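Side-chain contact in Rho-related gtp-binding protein RHOD (Homo sapiens, PDB 2J1L), which is a Rho-type small guanine-nucleotide-binding protein of the Ras family, modelled here with guanosine-5'-diphosphate and a magnesium ion: residues 37-42 / 198-203. Sequence-based numbering, arbitrary orientation.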
ATOM      1  N   VAL A  37       3.521  10.593  -1.952  1.00 61.89           N
ATOM      2  CA  VAL A  37       2.997   9.271  -1.608  1.00 62.09           C
ATOM      3  C   VAL A  37       3.913   8.689  -0.556  1.00 62.28           C
ATOM      4  O   VAL A  37       5.120   8.616  -0.781  1.00 63.41           O
ATOM      5  CB  VAL A  37       2.936   8.350  -2.836  1.00 61.88           C
ATOM      6  CG1 VAL A  37       2.175   7.080  -2.516  1.00 62.03           C
ATOM      7  CG2 VAL A  37       2.254   9.063  -3.980  1.00 61.62           C
ATOM      8  N   VAL A  38       3.370   8.342   0.615  1.00 62.14           N
ATOM      9  CA  VAL A  38       4.176   7.724   1.674  1.00 61.51           C
ATOM     10  C   VAL A  38       3.786   6.272   1.825  1.00 61.68           C
ATOM     11  O   VAL A  38       2.613   5.961   2.004  1.00 61.17           O
ATOM     12  CB  VAL A  38       4.026   8.449   3.026  1.00 61.64           C
ATOM     13  CG1 VAL A  38       4.835   7.735   4.102  1.00 60.25           C
ATOM     14  CG2 VAL A  38       4.467   9.914   2.894  1.00 60.35           C
ATOM     15  N   LEU A  39       4.766   5.379   1.711  1.00 62.10           N
ATOM     16  CA  LEU A  39       4.510   3.954   1.919  1.00 62.61           C
ATOM     17  C   LEU A  39       4.742   3.606   3.392  1.00 63.11           C
ATOM     18  O   LEU A  39       5.790   3.932   3.969  1.00 63.75           O
ATOM     19  CB  LEU A  39       5.406   3.091   1.037  1.00 62.67           C
ATOM     20  CG  LEU A  39       5.408   3.287  -0.488  1.00 62.76           C
ATOM     21  CD1 LEU A  39       6.188   2.159  -1.144  1.00 63.92           C
ATOM     22  CD2 LEU A  39       4.025   3.342  -1.045  1.00 63.84           C
ATOM     23  N   VAL A  40       3.766   2.929   3.991  1.00 63.18           N
ATOM     24  CA  VAL A  40       3.794   2.601   5.415  1.00 62.78           C
ATOM     25  C   VAL A  40       3.376   1.139   5.588  1.00 61.90           C
ATOM     26  O   VAL A  40       2.576   0.620   4.844  1.00 62.31           O
ATOM     27  CB  VAL A  40       2.889   3.615   6.171  1.00 63.22           C
ATOM     28  CG1 VAL A  40       2.533   3.157   7.550  1.00 63.25           C
ATOM     29  CG2 VAL A  40       3.594   4.981   6.233  1.00 63.60           C
ATOM     30  N   GLY A  41       3.954   0.437   6.537  1.00 61.81           N
ATOM     31  CA  GLY A  41       3.624  -0.983   6.690  1.00 61.05           C
ATOM     32  C   GLY A  41       4.784  -1.751   7.251  1.00 60.71           C
ATOM     33  O   GLY A  41       5.912  -1.254   7.305  1.00 59.79           O
ATOM     34  N   ASP A  42       4.495  -2.971   7.684  1.00 60.80           N
ATOM     35  CA  ASP A  42       5.524  -3.824   8.288  1.00 60.85           C
ATOM     36  C   ASP A  42       6.689  -4.052   7.331  1.00 60.92           C
ATOM     37  O   ASP A  42       6.520  -4.047   6.100  1.00 61.05           O
ATOM     38  CB  ASP A  42       4.939  -5.183   8.682  1.00 60.63           C
ATOM     39  CG  ASP A  42       4.057  -5.119   9.933  1.00 61.46           C
ATOM     40  OD1 ASP A  42       3.696  -3.992  10.383  1.00 62.86           O
ATOM     41  OD2 ASP A  42       3.713  -6.214  10.459  1.00 59.40           O
ATOM     42  N   ALA A 198      -1.800   0.962 -11.347  1.00 63.26           N
ATOM     43  CA  ALA A 198      -3.133   1.343 -10.906  1.00 62.73           C
ATOM     44  C   ALA A 198      -3.065   1.827  -9.470  1.00 61.84           C
ATOM     45  O   ALA A 198      -3.663   2.840  -9.147  1.00 62.23           O
ATOM     46  CB  ALA A 198      -4.126   0.189 -11.035  1.00 62.78           C
ATOM     47  N   VAL A 199      -2.305   1.150  -8.618  1.00 60.60           N
ATOM     48  CA  VAL A 199      -2.193   1.619  -7.243  1.00 60.11           C
ATOM     49  C   VAL A 199      -1.731   3.071  -7.192  1.00 59.97           C
ATOM     50  O   VAL A 199      -2.301   3.881  -6.476  1.00 60.25           O
ATOM     51  CB  VAL A 199      -1.245   0.763  -6.370  1.00 60.06           C
ATOM     52  CG1 VAL A 199      -1.172   1.339  -4.986  1.00 57.60           C
ATOM     53  CG2 VAL A 199      -1.707  -0.704  -6.325  1.00 59.41           C
ATOM     54  N   PHE A 200      -0.708   3.413  -7.948  1.00 59.97           N
ATOM     55  CA  PHE A 200      -0.159   4.750  -7.832  1.00 60.49           C
ATOM     56  C   PHE A 200      -0.986   5.790  -8.584  1.00 60.94           C
ATOM     57  O   PHE A 200      -0.899   6.965  -8.286  1.00 60.97           O
ATOM     58  CB  PHE A 200       1.297   4.775  -8.265  1.00 60.13           C
ATOM     59  CG  PHE A 200       2.208   4.106  -7.284  1.00 61.15           C
ATOM     60  CD1 PHE A 200       2.702   4.803  -6.180  1.00 60.87           C
ATOM     61  CD2 PHE A 200       2.559   2.770  -7.433  1.00 61.71           C
ATOM     62  CE1 PHE A 200       3.517   4.198  -5.283  1.00 59.15           C
ATOM     63  CE2 PHE A 200       3.395   2.167  -6.515  1.00 61.27           C
ATOM     64  CZ  PHE A 200       3.856   2.881  -5.435  1.00 60.12           C
ATOM     65  N   GLN A 201      -1.790   5.356  -9.543  1.00 61.58           N
ATOM     66  CA  GLN A 201      -2.724   6.245 -10.213  1.00 62.29           C
ATOM     67  C   GLN A 201      -3.912   6.587  -9.327  1.00 62.26           C
ATOM     68  O   GLN A 201      -4.348   7.734  -9.297  1.00 61.92           O
ATOM     69  CB  GLN A 201      -3.242   5.610 -11.507  1.00 63.01           C
ATOM     70  CG  GLN A 201      -2.378   5.902 -12.699  1.00 64.32           C
ATOM     71  CD  GLN A 201      -2.953   5.337 -13.954  1.00 65.52           C
ATOM     72  OE1 GLN A 201      -3.451   6.080 -14.797  1.00 69.59           O
ATOM     73  NE2 GLN A 201      -2.905   4.015 -14.095  1.00 64.19           N
ATOM     74  N   GLU A 202      -4.464   5.589  -8.648  1.00 62.52           N
ATOM     75  CA  GLU A 202      -5.482   5.841  -7.633  1.00 63.01           C
ATOM     76  C   GLU A 202      -4.933   6.757  -6.562  1.00 62.43           C
ATOM     77  O   GLU A 202      -5.561   7.737  -6.189  1.00 62.66           O
ATOM     78  CB  GLU A 202      -5.936   4.551  -6.974  1.00 63.56           C
ATOM     79  CG  GLU A 202      -7.298   4.090  -7.471  1.00 66.77           C
ATOM     80  CD  GLU A 202      -8.413   5.055  -7.076  1.00 69.83           C
ATOM     81  OE1 GLU A 202      -8.808   5.075  -5.883  1.00 71.07           O
ATOM     82  OE2 GLU A 202      -8.887   5.795  -7.971  1.00 73.34           O
ATOM     83  N   ALA A 203      -3.748   6.421  -6.073  1.00 62.02           N
ATOM     84  CA  ALA A 203      -3.039   7.254  -5.118  1.00 61.47           C
ATOM     85  C   ALA A 203      -3.063   8.732  -5.571  1.00 61.50           C
ATOM     86  O   ALA A 203      -3.540   9.612  -4.847  1.00 61.98           O
ATOM     87  CB  ALA A 203      -1.609   6.741  -4.962  1.00 60.62           C
TER
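Phe200 sets CG trans to its own carbonyl carbon (chi1 -72°), which swings the ring off the helix toward the strand, while Val37, whose CG1 is anti to its backbone N (chi1 -170°), turns that methyl to meet it. The approach is oblique to the ring: Phe200 CE1 lies 4.2 Å from Val37 CG1. The same ring carbon is 4.4 Å from Leu39 CD2, so the far end of the ring spans two strand residues that share a side of the sheet. Both are ordinary van der Waals distances in a buried, wholly apolar contact. On the next turn of the helix Ala203 points its methyl at the strand, with CB 4.5 Å from Val37 CG1; a residue this small suits the closest CA approach of the two segments, 7.3 Å between Val37 CA and Ala203 CA. The contact joins strand 34-41, in the interior of the six-stranded mixed sheet of the Ras-type fold, to helix 196-209, which packs over one face. Phenylalanine suits its position because its length lets it reach from the helix into this core, where it also stacks on Phe54 and touches Leu84 and Ile86 of strand 80-88. The beta-branched Val37 fits an extended backbone and also packs on Leu110 of strand 106-114, as does Leu39, whose CB does not point at the helix but whose length brings CD2 to the ring. Beyond them the chain probably enters the P-loop through Gly41, whose backbone angles would jam a side chain against the preceding carbonyl oxygen, and Asp42, which touches the bound GDP.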